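PDB 2BCO: succinylglutamate desuccinylase from Vibrio parahaemolyticus, which probably hydrolyses N-succinylglutamate to succinate and glutamate, the last step of the succinyltransferase route of arginine degradation, using one zinc ion per subunit. Local coordinates for residues A[56-61]-A[89-94]; A[66-71]-A[229-234]; A[74-79]-A[239-244]. One frame throughout, in Å; residues are numbered along the deposited sequence.

Contact 1. Residues A[56-61]-A[89-94]; sequences IIISCG and ARCLFI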
ATOM      1  N   ILE A  56      -3.478   9.038 -10.219  1.00 15.74           N
ATOM      2  CA  ILE A  56      -3.431   8.098  -9.114  1.00 14.29           C
ATOM      3  C   ILE A  56      -3.428   6.633  -9.508  1.00 14.11           C
ATOM      4  O   ILE A  56      -4.316   6.162 -10.218  1.00 16.39           O
ATOM      5  CB  ILE A  56      -4.635   8.296  -8.175  1.00 10.74           C
ATOM      6  CG1 ILE A  56      -4.872   9.786  -7.922  1.00  9.63           C
ATOM      7  CG2 ILE A  56      -4.392   7.552  -6.871  1.00 10.67           C
ATOM      8  CD1 ILE A  56      -6.129  10.065  -7.110  1.00  9.52           C
ATOM      9  N   ILE A  57      -2.420   5.917  -9.035  1.00  9.11           N
ATOM     10  CA  ILE A  57      -2.338   4.488  -9.273  1.00  8.09           C
ATOM     11  C   ILE A  57      -2.928   3.901  -8.007  1.00  7.74           C
ATOM     12  O   ILE A  57      -2.486   4.217  -6.912  1.00  7.43           O
ATOM     13  CB  ILE A  57      -0.887   3.986  -9.392  1.00 10.71           C
ATOM     14  CG1 ILE A  57      -0.236   4.535 -10.662  1.00  8.45           C
ATOM     15  CG2 ILE A  57      -0.867   2.454  -9.398  1.00  8.86           C
ATOM     16  CD1 ILE A  57       1.224   4.121 -10.809  1.00  5.09           C
ATOM     17  N   ILE A  58      -3.947   3.070  -8.149  1.00 11.28           N
ATOM     18  CA  ILE A  58      -4.559   2.456  -6.987  1.00  8.46           C
ATOM     19  C   ILE A  58      -4.414   0.954  -7.170  1.00  9.90           C
ATOM     20  O   ILE A  58      -5.158   0.341  -7.922  1.00  9.77           O
ATOM     21  CB  ILE A  58      -6.052   2.841  -6.883  1.00 10.13           C
ATOM     22  CG1 ILE A  58      -6.188   4.373  -6.840  1.00  7.94           C
ATOM     23  CG2 ILE A  58      -6.667   2.217  -5.632  1.00 10.42           C
ATOM     24  CD1 ILE A  58      -7.608   4.878  -7.088  1.00  6.28           C
ATOM     25  N   SER A  59      -3.438   0.363  -6.492  1.00 11.14           N
ATOM     26  CA  SER A  59      -3.230  -1.068  -6.623  1.00 10.58           C
ATOM     27  C   SER A  59      -3.656  -1.849  -5.392  1.00 10.33           C
ATOM     28  O   SER A  59      -3.634  -1.351  -4.267  1.00 10.19           O
ATOM     29  CB  SER A  59      -1.758  -1.372  -6.964  1.00  8.24           C
ATOM     30  OG  SER A  59      -0.865  -0.895  -5.976  1.00 12.74           O
ATOM     31  N   CYS A  60      -4.069  -3.081  -5.626  1.00 11.59           N
ATOM     32  CA  CYS A  60      -4.469  -3.955  -4.548  1.00 14.22           C
ATOM     33  C   CYS A  60      -4.082  -5.363  -4.954  1.00 14.29           C
ATOM     34  O   CYS A  60      -3.794  -5.626  -6.127  1.00 13.19           O
ATOM     35  CB  CYS A  60      -5.979  -3.869  -4.320  1.00 12.95           C
ATOM     36  SG  CYS A  60      -6.945  -4.361  -5.726  1.00 15.15           S
ATOM     37  N   GLY A  61      -4.059  -6.266  -3.983  1.00 12.65           N
ATOM     38  CA  GLY A  61      -3.723  -7.636  -4.293  1.00 12.20           C
ATOM     39  C   GLY A  61      -2.271  -7.986  -4.583  1.00 11.84           C
ATOM     40  O   GLY A  61      -2.031  -9.038  -5.164  1.00 13.61           O
ATOM     41  N   ALA A  89     -10.036  12.593 -11.273  1.00 24.98           N
ATOM     42  CA  ALA A  89      -8.616  12.303 -11.372  1.00 23.99           C
ATOM     43  C   ALA A  89      -8.392  11.119 -12.300  1.00 23.01           C
ATOM     44  O   ALA A  89      -9.243  10.243 -12.411  1.00 24.71           O
ATOM     45  CB  ALA A  89      -8.048  11.999  -9.992  1.00 11.12           C
ATOM     46  N   ARG A  90      -7.254  11.107 -12.979  1.00 20.16           N
ATOM     47  CA  ARG A  90      -6.913  10.007 -13.868  1.00 19.93           C
ATOM     48  C   ARG A  90      -6.429   8.899 -12.935  1.00 18.79           C
ATOM     49  O   ARG A  90      -5.597   9.143 -12.064  1.00 19.70           O
ATOM     50  CB  ARG A  90      -5.808  10.444 -14.835  1.00 18.14           C
ATOM     51  CG  ARG A  90      -5.305   9.350 -15.765  1.00 20.04           C
ATOM     52  CD  ARG A  90      -4.601   9.948 -16.970  1.00 19.06           C
ATOM     53  NE  ARG A  90      -3.877   8.946 -17.744  1.00 19.26           N
ATOM     54  CZ  ARG A  90      -2.590   8.663 -17.580  1.00 17.88           C
ATOM     55  NH1 ARG A  90      -1.876   9.304 -16.667  1.00 16.46           N
ATOM     56  NH2 ARG A  90      -2.013   7.745 -18.342  1.00 21.33           N
ATOM     57  N   CYS A  91      -6.963   7.691 -13.096  1.00 20.34           N
ATOM     58  CA  CYS A  91      -6.584   6.577 -12.227  1.00 20.27           C
ATOM     59  C   CYS A  91      -6.186   5.317 -12.983  1.00 20.38           C
ATOM     60  O   CYS A  91      -6.587   5.099 -14.124  1.00 21.22           O
ATOM     61  CB  CYS A  91      -7.744   6.211 -11.292  1.00 18.40           C
ATOM     62  SG  CYS A  91      -8.492   7.568 -10.361  1.00 17.20           S
ATOM     63  N   LEU A  92      -5.390   4.488 -12.323  1.00 19.63           N
ATOM     64  CA  LEU A  92      -4.967   3.217 -12.883  1.00 19.25           C
ATOM     65  C   LEU A  92      -5.236   2.194 -11.789  1.00 18.87           C
ATOM     66  O   LEU A  92      -4.489   2.133 -10.805  1.00 22.91           O
ATOM     67  CB  LEU A  92      -3.474   3.224 -13.230  1.00 18.73           C
ATOM     68  CG  LEU A  92      -3.002   1.912 -13.872  1.00 19.39           C
ATOM     69  CD1 LEU A  92      -3.664   1.762 -15.228  1.00 18.18           C
ATOM     70  CD2 LEU A  92      -1.494   1.884 -14.020  1.00 17.41           C
ATOM     71  N   PHE A  93      -6.309   1.415 -11.947  1.00 11.13           N
ATOM     72  CA  PHE A  93      -6.676   0.399 -10.965  1.00  9.42           C
ATOM     73  C   PHE A  93      -5.997  -0.909 -11.289  1.00 10.90           C
ATOM     74  O   PHE A  93      -6.048  -1.402 -12.423  1.00 11.87           O
ATOM     75  CB  PHE A  93      -8.197   0.186 -10.913  1.00 13.10           C
ATOM     76  CG  PHE A  93      -8.961   1.371 -10.364  1.00 12.42           C
ATOM     77  CD1 PHE A  93      -9.366   2.404 -11.197  1.00 12.14           C
ATOM     78  CD2 PHE A  93      -9.248   1.460  -9.008  1.00 14.77           C
ATOM     79  CE1 PHE A  93     -10.053   3.519 -10.686  1.00 14.59           C
ATOM     80  CE2 PHE A  93      -9.933   2.569  -8.481  1.00 14.43           C
ATOM     81  CZ  PHE A  93     -10.334   3.600  -9.328  1.00 13.42           C
ATOM     82  N   ILE A  94      -5.369  -1.486 -10.283  1.00  8.65           N
ATOM     83  CA  ILE A  94      -4.660  -2.716 -10.504  1.00 10.12           C
ATOM     84  C   ILE A  94      -5.009  -3.796  -9.497  1.00 11.66           C
ATOM     85  O   ILE A  94      -5.078  -3.546  -8.290  1.00 12.03           O
ATOM     86  CB  ILE A  94      -3.121  -2.470 -10.452  1.00  9.21           C
ATOM     87  CG1 ILE A  94      -2.707  -1.480 -11.544  1.00  7.99           C
ATOM     88  CG2 ILE A  94      -2.365  -3.783 -10.619  1.00  5.36           C
ATOM     89  CD1 ILE A  94      -1.225  -1.129 -11.501  1.00  7.37           C
TER
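I56 to C60 pair in parallel with R90 to I94, the two strands of the beta-alpha-beta unit in which strand 55-60 leads through helix 68-81 to strand 90-95, within the central sheet of the zinc carboxypeptidase-like catalytic domain. Five backbone hydrogen bonds run alternately between them, from I56 N to R90 O at one end to C60 N at the other. C91 CA adds a short C-H...O contact to I56 O, at 3.1 Å.

On the face that carries I56, I58, C91 and F93, the close packing is that of I58 on F93. These two lie side by side and point the same way; the CD1 methyl of I58 reaches the outer end of the ring, 3.6 Å from F93 CE2 and 3.8 Å from F93 CZ. The I58 chain can do this because CG1 stands anti to the carbonyl carbon (chi1 -57°) and CD1 extends from it. V73, I76 and I77 of helix 68-81 also pack on the ring. The I57 contacts on the other face, under helix 125-141, are longer: I57 CG2 meets I94 CD1 at 4.2 Å, and I57 CG1 lies 4.3 Å from L92 CB.

The loosest part is the start of the second strand. A89 CB still touches I56 CD1, at 4.0 Å, but the side chain of the partly exposed R90 keeps clear of residues 56-61; its NE forms a salt bridge with E43, and NH1 bonds to the side chain of N55, just before I56, and to the carbonyl of F140. At the opposite end S59 OG bonds to D153 and H151, while its CB packs 3.9 Å from I94 CB. There the I94 carbonyl closes the pairing, its oxygen accepting C60 N at 2.9 Å.

Contact 2. Residues A[66-71]-A[229-234]; sequences ETAPME and NALDRL. With ZN (zinc ion), chain C.
A68 and N229 bring their CA atoms to 5.9 Å where the first turn of helix 68-81, just after the HxxE zinc motif, meets the loop that leads through a 3-10 turn into helix 235-245. The amide of N229 holds the two together. Its ND2 gives one N-H to T67 OG1 (2.7 Å, 167° at the hydrogen) and the other to E71 OE1 (3.1 Å), both acceptors lying close to the amide plane; two bonds in that plane should fix the rotation of the group. E71 OE1 receives ND2 on its anti lone pair and also accepts G227 N, whereas T67 OG1 has a further partner in the A224 carbonyl. The T67 side chain, with OG1 between its backbone N and carbonyl carbon (chi1 74°), turns that oxygen to N229 ND2. On the other branch of the amide, OD1 meets water 1, which also accepts A68 N. Beside these polar links A68 CB packs on N229 CG at 3.6 Å and on L234 CD1 at 3.7 Å. E66, next to T67 in the chain, carries the contact to the metal, which H63 and H155 also bind: both E66 carboxylate oxygens grip zinc, OE1 at 2.3 Å and OE2 at 2.5 Å.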
ATOM      1  N   GLU A  66      -5.168 -10.634   0.533  1.00 12.86           N
ATOM      2  CA  GLU A  66      -5.620  -9.366   1.125  1.00 12.22           C
ATOM      3  C   GLU A  66      -6.755  -8.775   0.294  1.00 11.40           C
ATOM      4  O   GLU A  66      -6.586  -7.803  -0.441  1.00 11.51           O
ATOM      5  CB  GLU A  66      -4.414  -8.427   1.244  1.00 11.45           C
ATOM      6  CG  GLU A  66      -3.423  -8.976   2.272  1.00  9.78           C
ATOM      7  CD  GLU A  66      -2.064  -8.336   2.206  1.00 12.85           C
ATOM      8  OE1 GLU A  66      -1.962  -7.217   1.663  1.00 17.19           O
ATOM      9  OE2 GLU A  66      -1.100  -8.947   2.706  1.00  9.96           O
ATOM     10  N   THR A  67      -7.929  -9.375   0.460  1.00  8.45           N
ATOM     11  CA  THR A  67      -9.115  -9.049  -0.314  1.00  9.03           C
ATOM     12  C   THR A  67      -9.945  -7.795  -0.067  1.00  9.48           C
ATOM     13  O   THR A  67     -10.503  -7.253  -1.018  1.00 10.11           O
ATOM     14  CB  THR A  67     -10.080 -10.270  -0.309  1.00 11.62           C
ATOM     15  OG1 THR A  67     -10.709 -10.385   0.977  1.00 10.17           O
ATOM     16  CG2 THR A  67      -9.294 -11.568  -0.585  1.00  8.84           C
ATOM     17  N   ALA A  68     -10.050  -7.343   1.182  1.00 10.33           N
ATOM     18  CA  ALA A  68     -10.852  -6.155   1.501  1.00  9.82           C
ATOM     19  C   ALA A  68     -10.669  -4.981   0.525  1.00 12.15           C
ATOM     20  O   ALA A  68     -11.647  -4.451  -0.003  1.00 15.18           O
ATOM     21  CB  ALA A  68     -10.572  -5.697   2.939  1.00 11.27           C
ATOM     22  N   PRO A  69      -9.422  -4.560   0.267  1.00 12.87           N
ATOM     23  CA  PRO A  69      -9.247  -3.440  -0.665  1.00 12.85           C
ATOM     24  C   PRO A  69      -9.733  -3.779  -2.074  1.00 14.15           C
ATOM     25  O   PRO A  69     -10.205  -2.902  -2.806  1.00 16.59           O
ATOM     26  CB  PRO A  69      -7.741  -3.175  -0.619  1.00 18.23           C
ATOM     27  CG  PRO A  69      -7.358  -3.638   0.757  1.00 20.69           C
ATOM     28  CD  PRO A  69      -8.140  -4.930   0.885  1.00 19.89           C
HETATM   29  N   MSE A  70      -9.606  -5.049  -2.449  1.00  7.63           N
HETATM   30  CA  MSE A  70     -10.040  -5.497  -3.764  1.00  8.94           C
HETATM   31  C   MSE A  70     -11.545  -5.279  -3.872  1.00  7.98           C
HETATM   32  O   MSE A  70     -12.042  -4.845  -4.913  1.00 10.94           O
HETATM   33  CB  MSE A  70      -9.704  -6.981  -3.962  1.00  3.58           C
HETATM   34  CG  MSE A  70      -8.248  -7.330  -3.683  1.00  8.08           C
HETATM   35 SE   MSE A  70      -7.772  -9.186  -4.054  1.00 37.84          SE
HETATM   36  CE  MSE A  70      -9.522  -9.998  -3.833  1.00 17.52           C
ATOM     37  N   GLU A  71     -12.264  -5.574  -2.788  1.00 11.98           N
ATOM     38  CA  GLU A  71     -13.714  -5.397  -2.754  1.00 11.96           C
ATOM     39  C   GLU A  71     -14.053  -3.913  -2.863  1.00 10.51           C
ATOM     40  O   GLU A  71     -14.980  -3.542  -3.582  1.00  7.78           O
ATOM     41  CB  GLU A  71     -14.321  -5.957  -1.456  1.00 15.04           C
ATOM     42  CG  GLU A  71     -14.140  -7.458  -1.236  1.00 13.27           C
ATOM     43  CD  GLU A  71     -15.273  -8.065  -0.388  1.00 18.87           C
ATOM     44  OE1 GLU A  71     -14.994  -8.666   0.680  1.00 12.78           O
ATOM     45  OE2 GLU A  71     -16.449  -7.928  -0.800  1.00 17.15           O
ATOM     46  N   ASN A 229     -15.138  -9.921   4.747  1.00 10.40           N
ATOM     47  CA  ASN A 229     -14.325  -8.884   5.382  1.00 12.34           C
ATOM     48  C   ASN A 229     -15.134  -7.961   6.291  1.00 11.93           C
ATOM     49  O   ASN A 229     -16.355  -7.849   6.167  1.00 12.09           O
ATOM     50  CB  ASN A 229     -13.615  -8.029   4.320  1.00 13.61           C
ATOM     51  CG  ASN A 229     -12.421  -8.737   3.699  1.00 10.67           C
ATOM     52  OD1 ASN A 229     -11.473  -9.101   4.394  1.00 10.21           O
ATOM     53  ND2 ASN A 229     -12.465  -8.932   2.392  1.00 10.97           N
ATOM     54  N   ALA A 230     -14.439  -7.297   7.207  1.00 13.94           N
ATOM     55  CA  ALA A 230     -15.069  -6.352   8.132  1.00 14.65           C
ATOM     56  C   ALA A 230     -15.099  -4.991   7.431  1.00 12.18           C
ATOM     57  O   ALA A 230     -14.548  -4.012   7.925  1.00 14.55           O
ATOM     58  CB  ALA A 230     -14.249  -6.274   9.430  1.00 20.49           C
ATOM     59  N   LEU A 231     -15.765  -4.952   6.280  1.00 14.62           N
ATOM     60  CA  LEU A 231     -15.858  -3.761   5.434  1.00 16.03           C
ATOM     61  C   LEU A 231     -16.264  -2.427   6.057  1.00 16.99           C
ATOM     62  O   LEU A 231     -15.775  -1.375   5.639  1.00 19.09           O
ATOM     63  CB  LEU A 231     -16.776  -4.058   4.240  1.00 12.42           C
ATOM     64  CG  LEU A 231     -16.125  -4.445   2.903  1.00 16.76           C
ATOM     65  CD1 LEU A 231     -14.842  -5.220   3.123  1.00 12.68           C
ATOM     66  CD2 LEU A 231     -17.107  -5.262   2.078  1.00 12.27           C
ATOM     67  N   ASP A 232     -17.157  -2.464   7.037  1.00 16.37           N
ATOM     68  CA  ASP A 232     -17.622  -1.245   7.690  1.00 16.47           C
ATOM     69  C   ASP A 232     -16.482  -0.514   8.379  1.00 14.80           C
ATOM     70  O   ASP A 232     -16.487   0.710   8.459  1.00 15.28           O
ATOM     71  CB  ASP A 232     -18.742  -1.575   8.684  1.00 24.28           C
ATOM     72  CG  ASP A 232     -19.993  -2.062   7.986  1.00 31.29           C
ATOM     73  OD1 ASP A 232     -20.587  -1.253   7.237  1.00 34.53           O
ATOM     74  OD2 ASP A 232     -20.374  -3.248   8.160  1.00 34.73           O
ATOM     75  N   ARG A 233     -15.500  -1.265   8.861  1.00 13.52           N
ATOM     76  CA  ARG A 233     -14.355  -0.662   9.526  1.00 13.92           C
ATOM     77  C   ARG A 233     -13.471   0.083   8.525  1.00 11.23           C
ATOM     78  O   ARG A 233     -12.521   0.745   8.912  1.00 12.65           O
ATOM     79  CB  ARG A 233     -13.526  -1.737  10.243  1.00 19.56           C
ATOM     80  CG  ARG A 233     -14.335  -2.611  11.197  1.00 18.91           C
ATOM     81  CD  ARG A 233     -13.433  -3.465  12.084  1.00 20.24           C
ATOM     82  NE  ARG A 233     -12.683  -2.651  13.040  1.00 19.91           N
ATOM     83  CZ  ARG A 233     -11.910  -3.140  14.003  1.00 17.21           C
ATOM     84  NH1 ARG A 233     -11.776  -4.455  14.156  1.00 18.43           N
ATOM     85  NH2 ARG A 233     -11.261  -2.313  14.807  1.00 14.81           N
ATOM     86  N   LEU A 234     -13.788  -0.019   7.239  1.00 12.85           N
ATOM     87  CA  LEU A 234     -12.996   0.669   6.220  1.00 15.20           C
ATOM     88  C   LEU A 234     -13.795   1.783   5.556  1.00 14.87           C
ATOM     89  O   LEU A 234     -13.353   2.370   4.569  1.00 15.70           O
ATOM     90  CB  LEU A 234     -12.526  -0.317   5.144  1.00 13.00           C
ATOM     91  CG  LEU A 234     -11.551  -1.397   5.602  1.00 12.37           C
ATOM     92  CD1 LEU A 234     -11.258  -2.335   4.443  1.00 11.37           C
ATOM     93  CD2 LEU A 234     -10.262  -0.744   6.111  1.00 12.14           C
TER
HETATM   94 ZN    ZN C 501       0.285  -6.943   2.014  1.00 46.01          ZN
HETATM   95  O   HOH W   1      -8.992  -9.094   3.565  1.00 15.90           O
HETATM   96  O   HOH W   2       1.031  -6.924   4.464  1.00 20.89           O

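Contact 3. Residues A[74-79]-A[239-244]; sequences DSIIKD and LALRNL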
ATOM      1  N   ASP A  74     -13.461  -2.834  -6.299  1.00 10.95           N
ATOM      2  CA  ASP A  74     -14.513  -3.384  -7.143  1.00 11.72           C
ATOM      3  C   ASP A  74     -15.802  -2.561  -7.116  1.00 12.85           C
ATOM      4  O   ASP A  74     -16.464  -2.408  -8.142  1.00 14.92           O
ATOM      5  CB  ASP A  74     -14.822  -4.818  -6.732  1.00 16.80           C
ATOM      6  CG  ASP A  74     -15.824  -5.473  -7.648  1.00 18.15           C
ATOM      7  OD1 ASP A  74     -15.498  -5.684  -8.834  1.00 18.08           O
ATOM      8  OD2 ASP A  74     -16.942  -5.770  -7.177  1.00 23.54           O
ATOM      9  N   SER A  75     -16.159  -2.043  -5.945  1.00 14.27           N
ATOM     10  CA  SER A  75     -17.363  -1.221  -5.796  1.00 16.64           C
ATOM     11  C   SER A  75     -17.161   0.180  -6.378  1.00 17.37           C
ATOM     12  O   SER A  75     -18.114   0.804  -6.858  1.00 18.24           O
ATOM     13  CB  SER A  75     -17.759  -1.114  -4.325  1.00 14.91           C
ATOM     14  OG  SER A  75     -17.997  -2.402  -3.776  1.00 21.05           O
ATOM     15  N   ILE A  76     -15.926   0.676  -6.332  1.00 14.84           N
ATOM     16  CA  ILE A  76     -15.624   1.987  -6.897  1.00 12.93           C
ATOM     17  C   ILE A  76     -15.737   1.909  -8.421  1.00 13.20           C
ATOM     18  O   ILE A  76     -16.278   2.816  -9.057  1.00 13.42           O
ATOM     19  CB  ILE A  76     -14.210   2.470  -6.459  1.00  9.17           C
ATOM     20  CG1 ILE A  76     -14.295   3.011  -5.025  1.00  8.00           C
ATOM     21  CG2 ILE A  76     -13.670   3.536  -7.404  1.00  5.95           C
ATOM     22  CD1 ILE A  76     -12.969   3.277  -4.378  1.00  5.90           C
ATOM     23  N   ILE A  77     -15.247   0.818  -9.003  1.00 13.65           N
ATOM     24  CA  ILE A  77     -15.323   0.634 -10.448  1.00 15.81           C
ATOM     25  C   ILE A  77     -16.801   0.567 -10.848  1.00 20.63           C
ATOM     26  O   ILE A  77     -17.233   1.189 -11.818  1.00 19.88           O
ATOM     27  CB  ILE A  77     -14.637  -0.684 -10.898  1.00 17.35           C
ATOM     28  CG1 ILE A  77     -13.160  -0.689 -10.483  1.00 13.91           C
ATOM     29  CG2 ILE A  77     -14.796  -0.865 -12.402  1.00 13.27           C
ATOM     30  CD1 ILE A  77     -12.344   0.408 -11.092  1.00 17.28           C
ATOM     31  N   LYS A  78     -17.576  -0.190 -10.084  1.00 24.88           N
ATOM     32  CA  LYS A  78     -18.996  -0.336 -10.356  1.00 28.01           C
ATOM     33  C   LYS A  78     -19.733   1.001 -10.287  1.00 28.74           C
ATOM     34  O   LYS A  78     -20.624   1.266 -11.097  1.00 27.00           O
ATOM     35  CB  LYS A  78     -19.610  -1.330  -9.367  1.00 57.21           C
ATOM     36  CG  LYS A  78     -21.072  -1.671  -9.625  1.00 64.20           C
ATOM     37  CD  LYS A  78     -21.533  -2.798  -8.710  1.00 71.47           C
ATOM     38  CE  LYS A  78     -20.708  -4.067  -8.930  1.00 75.50           C
ATOM     39  NZ  LYS A  78     -21.098  -5.176  -8.014  1.00 80.17           N
ATOM     40  N   ASP A  79     -19.361   1.847  -9.327  1.00 26.78           N
ATOM     41  CA  ASP A  79     -20.015   3.146  -9.181  1.00 24.84           C
ATOM     42  C   ASP A  79     -19.576   4.134 -10.255  1.00 24.03           C
ATOM     43  O   ASP A  79     -20.364   4.971 -10.694  1.00 23.78           O
ATOM     44  CB  ASP A  79     -19.765   3.726  -7.782  1.00 25.61           C
ATOM     45  CG  ASP A  79     -20.496   2.953  -6.690  1.00 27.01           C
ATOM     46  OD1 ASP A  79     -21.413   2.168  -7.024  1.00 25.64           O
ATOM     47  OD2 ASP A  79     -20.170   3.130  -5.497  1.00 28.30           O
ATOM     48  N   LEU A 239     -14.401   6.406   1.807  1.00  9.92           N
ATOM     49  CA  LEU A 239     -15.018   7.701   1.533  1.00 11.63           C
ATOM     50  C   LEU A 239     -13.918   8.701   1.186  1.00 10.38           C
ATOM     51  O   LEU A 239     -14.056   9.507   0.268  1.00 11.54           O
ATOM     52  CB  LEU A 239     -15.783   8.172   2.769  1.00 24.64           C
ATOM     53  CG  LEU A 239     -16.972   9.121   2.590  1.00 29.65           C
ATOM     54  CD1 LEU A 239     -17.601   9.392   3.952  1.00 28.55           C
ATOM     55  CD2 LEU A 239     -16.527  10.415   1.953  1.00 28.77           C
ATOM     56  N   ALA A 240     -12.821   8.642   1.933  1.00 15.53           N
ATOM     57  CA  ALA A 240     -11.699   9.535   1.683  1.00 16.04           C
ATOM     58  C   ALA A 240     -11.130   9.214   0.296  1.00 16.24           C
ATOM     59  O   ALA A 240     -10.758  10.116  -0.446  1.00 19.38           O
ATOM     60  CB  ALA A 240     -10.628   9.357   2.758  1.00  3.15           C
ATOM     61  N   LEU A 241     -11.085   7.931  -0.055  1.00 14.90           N
ATOM     62  CA  LEU A 241     -10.573   7.527  -1.358  1.00 13.76           C
ATOM     63  C   LEU A 241     -11.523   7.958  -2.471  1.00 14.80           C
ATOM     64  O   LEU A 241     -11.084   8.338  -3.558  1.00 17.01           O
ATOM     65  CB  LEU A 241     -10.351   6.009  -1.407  1.00 10.09           C
ATOM     66  CG  LEU A 241      -9.843   5.413  -2.723  1.00  8.16           C
ATOM     67  CD1 LEU A 241      -8.506   6.033  -3.115  1.00  9.66           C
ATOM     68  CD2 LEU A 241      -9.696   3.925  -2.547  1.00 10.01           C
ATOM     69  N   ARG A 242     -12.828   7.901  -2.215  1.00 12.23           N
ATOM     70  CA  ARG A 242     -13.786   8.335  -3.234  1.00 12.70           C
ATOM     71  C   ARG A 242     -13.678   9.847  -3.425  1.00 12.65           C
ATOM     72  O   ARG A 242     -13.748  10.344  -4.549  1.00 11.91           O
ATOM     73  CB  ARG A 242     -15.218   7.946  -2.843  1.00 11.84           C
ATOM     74  CG  ARG A 242     -15.537   6.464  -3.085  1.00 12.57           C
ATOM     75  CD  ARG A 242     -16.772   5.998  -2.315  1.00 11.82           C
ATOM     76  NE  ARG A 242     -17.043   4.583  -2.540  1.00 13.21           N
ATOM     77  CZ  ARG A 242     -17.680   4.092  -3.602  1.00 15.38           C
ATOM     78  NH1 ARG A 242     -18.129   4.905  -4.555  1.00 11.18           N
ATOM     79  NH2 ARG A 242     -17.858   2.781  -3.716  1.00  8.63           N
ATOM     80  N   ASN A 243     -13.488  10.575  -2.330  1.00 12.97           N
ATOM     81  CA  ASN A 243     -13.364  12.025  -2.413  1.00 14.10           C
ATOM     82  C   ASN A 243     -12.107  12.409  -3.185  1.00 15.50           C
ATOM     83  O   ASN A 243     -12.081  13.427  -3.867  1.00 16.02           O
ATOM     84  CB  ASN A 243     -13.306  12.657  -1.014  1.00 15.34           C
ATOM     85  CG  ASN A 243     -14.642  12.598  -0.284  1.00 19.06           C
ATOM     86  OD1 ASN A 243     -15.700  12.501  -0.904  1.00 20.43           O
ATOM     87  ND2 ASN A 243     -14.597  12.682   1.040  1.00 20.32           N
ATOM     88  N   LEU A 244     -11.069  11.582  -3.081  1.00 16.39           N
ATOM     89  CA  LEU A 244      -9.808  11.854  -3.754  1.00 17.53           C
ATOM     90  C   LEU A 244      -9.925  11.695  -5.265  1.00 21.26           C
ATOM     91  O   LEU A 244      -9.436  12.543  -6.026  1.00 20.27           O
ATOM     92  CB  LEU A 244      -8.713  10.931  -3.212  1.00 17.51           C
ATOM     93  CG  LEU A 244      -7.292  11.091  -3.767  1.00 18.94           C
ATOM     94  CD1 LEU A 244      -6.761  12.482  -3.429  1.00 17.98           C
ATOM     95  CD2 LEU A 244      -6.376  10.013  -3.173  1.00 16.51           C
TER
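R242 spans the groove between helix 68-81 and helix 235-245, which cover the same face of the central sheet. The two segments run at 40° to each other with axes 11.7 Å apart at their closest, so long side chains must make the contact. From CB the arginine chain leaves with CG beside the backbone N and anti to the carbonyl carbon (chi1 -78°), and it then stays extended as far as NE, sliding past I76 in the opposite direction. CG is the first atom to touch, 4.2 Å from I76 CG1. CD carries the chain onward to NE, which lies 4.0 Å from I76 CG1 and forms a salt bridge with D238, one turn back on its own helix. CZ comes to 3.8 Å from I76 CG1, which sits over the centre of one guanidinium face. At the tip NH1 and NH2 both turn to a single oxygen, D79 OD2, each at 2.9 Å. The NH1 bond is bent and uses the anti lone pair of OD2, while the NH2 bond is weak; carboxylate and guanidinium planes are 47° apart. NH1 also bonds to Q85.

Deeper, toward the sheet, I76 CD1 meets L241 CD2 at 3.8 Å, the two side chains crossing at about a right angle and bringing the apolar flanks of the helices together. The guanidinium thus has an apolar neighbour over one face and carboxylate partners at its N-H groups. With D79 and D238 both paired to it, its positive charge is probably shared between the two helices, and both aspartates would be expected to stay ionised.

Overall arrangement
Along the chain the first segments of contacts 1, 2 and 3 come in order, followed by 89-94, 229-234 and 239-244, so the three contacts interlock. Helix 68-81 supplies its first turn to contact 2 and a later part to contact 3, whose centres are 13 Å apart. Contact 1 lies in the sheet that these helices cover: its centre lies 11 Å from that of contact 3, where I58 packs on L241 and I56 on L244, and 16 Å from that of contact 2, where C60 touches P69 and M70. Sheet, helix 68-81 and helix 235-245 are thereby joined into one catalytic domain, with the zinc site at the contact 2 end.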